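Local coordinates for aminotransferase, class IV (Brucella abortus, PDB 4TVI), which probably transfers amino groups between leucine, isoleucine or valine and 2-oxoglutarate, using pyridoxal 5'-phosphate as cofactor, at residues T217-G225 against D266-T276; R245-V255 against R301-W309. All blocks are in the same frame, centred on the assembly; numbering follows the deposited sequence.

Interaction 1. Residues T217-G225 against D266-T276; sequences TSNVFMVRG and DFREADEIFST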
# COMPACT_ATOMS: atom_id res chain seq x y z
N THR A 217 0.68 14.05 -7.01
CA THR A 217 1.96 13.48 -7.43
C THR A 217 3.19 14.24 -6.93
O THR A 217 4.32 13.79 -7.15
CB THR A 217 2.07 13.43 -8.96
OG1 THR A 217 2.04 14.77 -9.48
CG2 THR A 217 0.94 12.61 -9.57
N SER A 218 2.99 15.39 -6.29
CA SER A 218 4.11 16.28 -6.03
C SER A 218 3.80 17.40 -5.05
O SER A 218 2.64 17.79 -4.89
CB SER A 218 4.59 16.89 -7.34
OG SER A 218 3.53 17.61 -7.95
N ASN A 219 4.84 17.95 -4.42
CA ASN A 219 4.69 19.13 -3.57
C ASN A 219 4.16 20.30 -4.38
O ASN A 219 4.42 20.39 -5.58
CB ASN A 219 6.02 19.51 -2.92
CG ASN A 219 6.45 18.51 -1.87
OD1 ASN A 219 7.53 17.93 -1.96
ND2 ASN A 219 5.60 18.30 -0.86
N VAL A 220 3.40 21.18 -3.74
CA VAL A 220 2.78 22.29 -4.45
C VAL A 220 3.22 23.62 -3.86
O VAL A 220 3.51 23.72 -2.66
CB VAL A 220 1.23 22.17 -4.42
CG1 VAL A 220 0.68 22.47 -3.03
CG2 VAL A 220 0.60 23.09 -5.47
N PHE A 221 3.32 24.62 -4.73
CA PHE A 221 3.69 25.98 -4.37
C PHE A 221 2.71 26.94 -5.00
O PHE A 221 2.11 26.64 -6.03
CB PHE A 221 5.09 26.33 -4.86
CG PHE A 221 6.21 25.71 -4.07
CD1 PHE A 221 6.53 24.37 -4.22
CD2 PHE A 221 6.99 26.50 -3.22
CE1 PHE A 221 7.59 23.81 -3.51
CE2 PHE A 221 8.04 25.95 -2.51
CZ PHE A 221 8.35 24.60 -2.66
N MET A 222 2.58 28.13 -4.42
CA MET A 222 1.86 29.20 -5.06
C MET A 222 2.58 30.53 -4.88
O MET A 222 3.39 30.69 -3.97
CB MET A 222 0.43 29.29 -4.53
CG MET A 222 0.33 29.46 -3.02
SD MET A 222 -1.34 29.89 -2.49
CE MET A 222 -1.29 31.67 -2.69
N VAL A 223 2.28 31.47 -5.77
CA VAL A 223 2.85 32.80 -5.71
C VAL A 223 1.73 33.82 -5.60
O VAL A 223 0.73 33.75 -6.31
CB VAL A 223 3.70 33.11 -6.95
CG1 VAL A 223 4.40 34.47 -6.80
CG2 VAL A 223 4.73 31.99 -7.18
N ARG A 224 1.90 34.77 -4.69
CA ARG A 224 0.88 35.79 -4.48
C ARG A 224 1.57 37.07 -4.06
O ARG A 224 2.29 37.10 -3.05
CB ARG A 224 -0.13 35.32 -3.43
CG ARG A 224 -1.25 36.30 -3.12
CD ARG A 224 -2.29 35.63 -2.20
NE ARG A 224 -1.64 35.10 -1.00
CZ ARG A 224 -2.21 34.28 -0.12
NH1 ARG A 224 -3.47 33.89 -0.28
NH2 ARG A 224 -1.52 33.86 0.92
N GLY A 225 1.39 38.12 -4.84
CA GLY A 225 1.99 39.40 -4.55
C GLY A 225 3.51 39.35 -4.50
O GLY A 225 4.13 40.05 -3.70
N ASP A 266 -6.75 29.82 -0.75
CA ASP A 266 -5.46 30.47 -1.02
C ASP A 266 -5.00 30.24 -2.45
O ASP A 266 -4.47 31.14 -3.09
CB ASP A 266 -4.39 29.98 -0.04
CG ASP A 266 -4.62 30.47 1.37
OD1 ASP A 266 -4.55 31.70 1.58
OD2 ASP A 266 -4.90 29.63 2.26
N PHE A 267 -5.21 29.02 -2.95
CA PHE A 267 -4.79 28.69 -4.30
C PHE A 267 -5.77 29.25 -5.34
O PHE A 267 -5.40 29.47 -6.49
CB PHE A 267 -4.63 27.17 -4.44
CG PHE A 267 -3.40 26.65 -3.76
CD1 PHE A 267 -3.40 26.38 -2.40
CD2 PHE A 267 -2.23 26.45 -4.48
CE1 PHE A 267 -2.26 25.92 -1.77
CE2 PHE A 267 -1.09 25.98 -3.85
CZ PHE A 267 -1.11 25.71 -2.49
N ARG A 268 -7.00 29.51 -4.92
CA ARG A 268 -7.96 30.18 -5.78
C ARG A 268 -7.46 31.60 -6.09
O ARG A 268 -7.75 32.14 -7.16
CB ARG A 268 -9.35 30.23 -5.14
CG ARG A 268 -9.98 28.86 -4.87
CD ARG A 268 -10.37 28.14 -6.15
NE ARG A 268 -11.12 26.91 -5.86
CZ ARG A 268 -11.26 25.89 -6.71
NH1 ARG A 268 -10.70 25.94 -7.91
NH2 ARG A 268 -11.96 24.83 -6.35
N GLU A 269 -6.71 32.19 -5.16
CA GLU A 269 -6.25 33.57 -5.32
C GLU A 269 -4.84 33.68 -5.86
O GLU A 269 -4.32 34.78 -5.99
CB GLU A 269 -6.26 34.32 -3.98
CG GLU A 269 -7.36 33.97 -3.03
CD GLU A 269 -7.02 34.34 -1.59
OE1 GLU A 269 -5.98 34.99 -1.37
OE2 GLU A 269 -7.80 33.97 -0.69
N ALA A 270 -4.21 32.55 -6.16
CA ALA A 270 -2.80 32.57 -6.56
C ALA A 270 -2.58 33.29 -7.89
O ALA A 270 -3.38 33.16 -8.83
CB ALA A 270 -2.26 31.16 -6.64
N ASP A 271 -1.49 34.05 -7.97
CA ASP A 271 -1.04 34.63 -9.23
C ASP A 271 -0.40 33.53 -10.06
O ASP A 271 -0.59 33.46 -11.27
CB ASP A 271 -0.05 35.78 -8.99
CG ASP A 271 -0.65 36.92 -8.20
OD1 ASP A 271 -1.87 37.15 -8.33
OD2 ASP A 271 0.10 37.60 -7.46
N GLU A 272 0.37 32.68 -9.38
CA GLU A 272 1.00 31.53 -10.01
C GLU A 272 0.88 30.31 -9.12
O GLU A 272 0.84 30.42 -7.90
CB GLU A 272 2.49 31.78 -10.30
CG GLU A 272 2.85 33.14 -10.87
CD GLU A 272 4.35 33.28 -11.06
OE1 GLU A 272 5.03 32.24 -11.21
OE2 GLU A 272 4.85 34.43 -11.07
N ILE A 273 0.85 29.14 -9.74
CA ILE A 273 0.92 27.88 -9.02
C ILE A 273 1.95 26.99 -9.72
O ILE A 273 1.99 26.93 -10.96
CB ILE A 273 -0.44 27.14 -8.97
CG1 ILE A 273 -1.54 28.06 -8.42
CG2 ILE A 273 -0.35 25.88 -8.11
CD1 ILE A 273 -2.92 27.41 -8.36
N PHE A 274 2.80 26.32 -8.95
CA PHE A 274 3.71 25.35 -9.53
C PHE A 274 3.98 24.18 -8.59
O PHE A 274 3.59 24.20 -7.42
CB PHE A 274 5.02 26.02 -9.96
CG PHE A 274 5.88 26.54 -8.82
CD1 PHE A 274 5.72 27.84 -8.35
CD2 PHE A 274 6.88 25.75 -8.27
CE1 PHE A 274 6.52 28.32 -7.33
CE2 PHE A 274 7.69 26.23 -7.25
CZ PHE A 274 7.51 27.52 -6.78
N SER A 275 4.62 23.14 -9.12
CA SER A 275 4.94 21.97 -8.32
C SER A 275 6.43 21.68 -8.38
O SER A 275 7.12 22.13 -9.31
CB SER A 275 4.13 20.76 -8.78
OG SER A 275 4.57 20.32 -10.05
N THR A 276 6.92 20.94 -7.39
CA THR A 276 8.30 20.48 -7.39
C THR A 276 8.33 18.98 -7.17
O THR A 276 7.44 18.42 -6.52
CB THR A 276 9.17 21.16 -6.30
OG1 THR A 276 8.65 20.84 -5.00
CG2 THR A 276 9.18 22.68 -6.49
O HOH W 1 5.14 17.77 -10.74
O HOH W 2 9.48 18.33 -3.95
O HOH W 3 7.28 16.35 -5.06
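Phe221 and Phe274 face each other as a hydrogen-bonded pair of two antiparallel strands in the mixed sheet of this class IV aminotransferase. Phe221 N gives a short bond of 2.7 Å to Phe274 O, and Phe274 N returns one to Phe221 O. Val223 N bonds Glu272 O. Val223 O accepts from both Asp271 N (2.8 Å) and Glu272 N (3.3 Å), which makes a classic beta bulge.

The aromatic contacts lie on both faces of the sheet. The two phenylalanine rings are nearly parallel but slid apart, so it is mainly Phe221 CB that sits over the Phe274 face, 3.4 Å from the ring centroid. On the side of Val220 and Met222, Met222 SD stands over the centre of the Phe267 ring, 3.9 Å from the centroid. The bend at chi3 (-86°) carries Met222 CE to the Arg224 guanidinium, over one face.

The charged contacts gather at Arg224. Its NH1 meets Asp266 OD1 in the guanidinium plane at 3.1 Å, on the anti lone pair, and Glu269 OE1 at 2.9 Å from above that carboxylate. Asp266 OD2 accepts from Lys263 N. The two acids sharing NH1 would offset the arginine's charge and probably hold the helix end to the strand.

Interaction 2. Residues R245-V255 against R301-W309; sequences RVIKLLREAGV and RARALYWEW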
# COMPACT_ATOMS: atom_id res chain seq x y z
N ARG A 245 15.05 22.24 -1.69
CA ARG A 245 16.09 22.86 -2.49
C ARG A 245 15.59 24.16 -3.11
O ARG A 245 16.30 25.17 -3.09
CB ARG A 245 16.58 21.91 -3.59
CG ARG A 245 17.72 22.48 -4.43
CD ARG A 245 18.94 22.80 -3.56
NE ARG A 245 19.45 21.60 -2.90
CZ ARG A 245 20.42 21.59 -1.99
NH1 ARG A 245 21.01 22.73 -1.63
NH2 ARG A 245 20.81 20.44 -1.46
N VAL A 246 14.37 24.13 -3.65
CA VAL A 246 13.77 25.30 -4.28
C VAL A 246 13.50 26.42 -3.26
O VAL A 246 13.75 27.61 -3.53
CB VAL A 246 12.45 24.92 -4.99
CG1 VAL A 246 11.64 26.16 -5.37
CG2 VAL A 246 12.74 24.06 -6.22
N ILE A 247 13.04 26.05 -2.07
CA ILE A 247 12.83 27.02 -1.00
C ILE A 247 14.15 27.69 -0.64
O ILE A 247 14.22 28.91 -0.51
CB ILE A 247 12.23 26.36 0.26
CG1 ILE A 247 10.78 25.91 -0.00
CG2 ILE A 247 12.27 27.31 1.43
CD1 ILE A 247 10.20 25.09 1.14
N LYS A 248 15.18 26.87 -0.48
CA LYS A 248 16.51 27.36 -0.12
C LYS A 248 17.04 28.33 -1.18
O LYS A 248 17.55 29.40 -0.85
CB LYS A 248 17.47 26.18 0.07
CG LYS A 248 18.89 26.55 0.45
CD LYS A 248 19.72 25.30 0.73
CE LYS A 248 21.22 25.60 0.72
NZ LYS A 248 21.62 26.57 1.76
N LEU A 249 16.91 27.96 -2.45
CA LEU A 249 17.42 28.79 -3.53
C LEU A 249 16.62 30.08 -3.69
O LEU A 249 17.19 31.14 -3.94
CB LEU A 249 17.42 28.00 -4.84
CG LEU A 249 18.46 26.88 -4.90
CD1 LEU A 249 18.27 26.04 -6.15
CD2 LEU A 249 19.86 27.46 -4.84
N LEU A 250 15.30 29.99 -3.56
CA LEU A 250 14.45 31.18 -3.66
C LEU A 250 14.79 32.18 -2.57
O LEU A 250 14.93 33.38 -2.84
CB LEU A 250 12.98 30.80 -3.58
CG LEU A 250 12.37 30.29 -4.88
CD1 LEU A 250 11.00 29.67 -4.63
CD2 LEU A 250 12.27 31.44 -5.87
N ARG A 251 14.92 31.71 -1.33
CA ARG A 251 15.23 32.61 -0.23
C ARG A 251 16.60 33.24 -0.42
O ARG A 251 16.79 34.41 -0.12
CB ARG A 251 15.14 31.89 1.11
CG ARG A 251 13.72 31.53 1.52
CD ARG A 251 13.65 30.97 2.93
NE ARG A 251 12.28 30.73 3.35
CZ ARG A 251 11.91 29.73 4.15
NH1 ARG A 251 12.83 28.88 4.60
NH2 ARG A 251 10.64 29.57 4.48
N GLU A 252 17.55 32.46 -0.95
CA GLU A 252 18.89 32.97 -1.21
C GLU A 252 18.91 34.03 -2.31
O GLU A 252 19.80 34.87 -2.36
CB GLU A 252 19.85 31.84 -1.59
CG GLU A 252 20.22 30.95 -0.41
CD GLU A 252 21.17 29.83 -0.80
OE1 GLU A 252 21.57 29.76 -1.98
OE2 GLU A 252 21.51 29.03 0.10
N ALA A 253 17.92 33.98 -3.20
CA ALA A 253 17.83 34.97 -4.27
C ALA A 253 17.05 36.20 -3.81
O ALA A 253 16.85 37.14 -4.59
CB ALA A 253 17.18 34.35 -5.50
N GLY A 254 16.63 36.22 -2.55
CA GLY A 254 15.93 37.36 -1.99
C GLY A 254 14.41 37.26 -2.06
O GLY A 254 13.70 38.21 -1.76
N VAL A 255 13.91 36.09 -2.45
CA VAL A 255 12.47 35.88 -2.53
C VAL A 255 11.93 35.40 -1.20
O VAL A 255 12.49 34.50 -0.58
CB VAL A 255 12.11 34.85 -3.63
CG1 VAL A 255 10.59 34.63 -3.68
CG2 VAL A 255 12.64 35.29 -4.97
N ARG A 301 11.65 31.75 -12.56
CA ARG A 301 12.84 32.12 -11.80
C ARG A 301 13.26 30.96 -10.90
O ARG A 301 14.44 30.63 -10.81
CB ARG A 301 12.60 33.37 -10.97
CG ARG A 301 13.85 33.89 -10.30
CD ARG A 301 13.55 35.12 -9.45
NE ARG A 301 14.78 35.78 -9.02
CZ ARG A 301 14.81 36.83 -8.20
NH1 ARG A 301 13.68 37.34 -7.72
NH2 ARG A 301 15.97 37.37 -7.86
N ALA A 302 12.28 30.36 -10.23
CA ALA A 302 12.51 29.21 -9.37
C ALA A 302 13.22 28.10 -10.15
O ALA A 302 14.23 27.56 -9.70
CB ALA A 302 11.20 28.69 -8.80
N ARG A 303 12.69 27.79 -11.33
CA ARG A 303 13.27 26.77 -12.18
C ARG A 303 14.68 27.18 -12.62
O ARG A 303 15.60 26.37 -12.63
CB ARG A 303 12.37 26.51 -13.40
CG ARG A 303 12.82 25.36 -14.29
CD ARG A 303 11.81 25.08 -15.40
NE ARG A 303 12.33 24.16 -16.40
CZ ARG A 303 12.27 22.83 -16.32
NH1 ARG A 303 11.69 22.26 -15.28
NH2 ARG A 303 12.79 22.08 -17.29
N ALA A 304 14.84 28.46 -12.95
CA ALA A 304 16.15 28.96 -13.39
C ALA A 304 17.17 28.82 -12.27
O ALA A 304 18.31 28.40 -12.51
CB ALA A 304 16.04 30.42 -13.83
N LEU A 305 16.76 29.17 -11.06
CA LEU A 305 17.63 29.09 -9.89
C LEU A 305 18.04 27.65 -9.61
O LEU A 305 19.18 27.39 -9.22
CB LEU A 305 16.93 29.67 -8.66
CG LEU A 305 16.75 31.19 -8.65
CD1 LEU A 305 15.84 31.62 -7.50
CD2 LEU A 305 18.11 31.88 -8.56
N TYR A 306 17.12 26.72 -9.81
CA TYR A 306 17.43 25.31 -9.58
C TYR A 306 18.50 24.85 -10.56
O TYR A 306 19.47 24.20 -10.16
CB TYR A 306 16.18 24.44 -9.70
CG TYR A 306 16.45 23.01 -9.27
CD1 TYR A 306 16.97 22.08 -10.16
CD2 TYR A 306 16.22 22.61 -7.96
CE1 TYR A 306 17.23 20.78 -9.77
CE2 TYR A 306 16.48 21.31 -7.56
CZ TYR A 306 16.99 20.40 -8.47
OH TYR A 306 17.26 19.11 -8.09
N TRP A 307 18.32 25.18 -11.83
CA TRP A 307 19.26 24.78 -12.87
C TRP A 307 20.65 25.39 -12.66
O TRP A 307 21.65 24.72 -12.92
CB TRP A 307 18.72 25.16 -14.25
CG TRP A 307 18.19 23.99 -15.02
CD1 TRP A 307 18.74 23.43 -16.14
CD2 TRP A 307 17.02 23.22 -14.72
NE1 TRP A 307 17.98 22.37 -16.56
CE2 TRP A 307 16.92 22.22 -15.70
CE3 TRP A 307 16.05 23.29 -13.71
CZ2 TRP A 307 15.88 21.29 -15.71
CZ3 TRP A 307 15.02 22.36 -13.72
CH2 TRP A 307 14.94 21.38 -14.71
N GLU A 308 20.70 26.63 -12.19
CA GLU A 308 21.99 27.27 -11.91
C GLU A 308 22.74 26.50 -10.85
O GLU A 308 23.91 26.15 -11.03
CB GLU A 308 21.84 28.71 -11.42
CG GLU A 308 23.17 29.25 -10.86
CD GLU A 308 23.05 30.58 -10.15
OE1 GLU A 308 22.00 30.83 -9.51
OE2 GLU A 308 24.01 31.38 -10.21
N TRP A 309 22.07 26.24 -9.73
CA TRP A 309 22.68 25.51 -8.64
C TRP A 309 23.08 24.10 -9.06
O TRP A 309 24.15 23.61 -8.69
CB TRP A 309 21.74 25.45 -7.43
CG TRP A 309 22.16 24.43 -6.44
CD1 TRP A 309 23.14 24.57 -5.49
CD2 TRP A 309 21.64 23.11 -6.28
NE1 TRP A 309 23.26 23.42 -4.76
CE2 TRP A 309 22.35 22.50 -5.22
CE3 TRP A 309 20.65 22.37 -6.94
CZ2 TRP A 309 22.09 21.20 -4.81
CZ3 TRP A 309 20.40 21.08 -6.53
CH2 TRP A 309 21.12 20.50 -5.47
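Arg245 of helix 241-252 lies against Tyr306 and Trp309 of helix 297-310. The two helices pack nearly at right angles, with segment axes 100° apart and 9.3 Å at closest approach. From Arg245 CB the chain passes the Tyr306 ring, with CB 4.0 Å from Tyr306 CE2. Arg245 CG touches Tyr306 CE2 at 3.6 Å and also reaches Trp309 CZ3. Bends at chi2 and chi3 then lay the rest over the indole. Arg245 CD stands above the six-membered ring of Trp309, 3.5 Å from its centroid. NE lies over the Trp309 face, close to CH2 and CZ2. CZ and NH1 both come nearest Trp309 CZ2. The guanidinium stacks flat on the indole, planes 14° apart, a cation-pi arrangement. At the tip, NH2 forms a salt bridge to Asp77 OD1, which would help fix the rotation of the group.

Leu249 fills the middle of the crossing. Its CD1 touches Leu305 O and Tyr306 CA, and both methyls reach Trp309 CB. Leu250 CD2 packs on Leu305 CD1 at 3.9 Å. Helix 241-252 ends in a Schellman motif at Gly254. Arg301 extends past this end, its guanidinium face under Ala253 CB. Val255 CG2 meets Arg301 NH1 at 3.6 Å.

In the fold
Interaction 1 is largely buried and pairs two strands of the mixed sheet. Interaction 2 is only partly buried and joins two helices beside that sheet. Their centres are about 16 Å apart, and their segments alternate along the chain. They meet where Phe221 touches Ile247 and Thr276 touches Val246, so helix 241-252 packs on the sheet as well as on helix 297-310. Main-chain hydrogen bonds dominate interaction 1, whereas side-chain packing carries interaction 2. Each has an arginine with an aromatic partner, Phe229 for Arg224 and Trp309 for Arg245. They differ in where the acid lies. Arg224 finds its acids across its own contact, while Arg245 finds Asp77 outside the two segments.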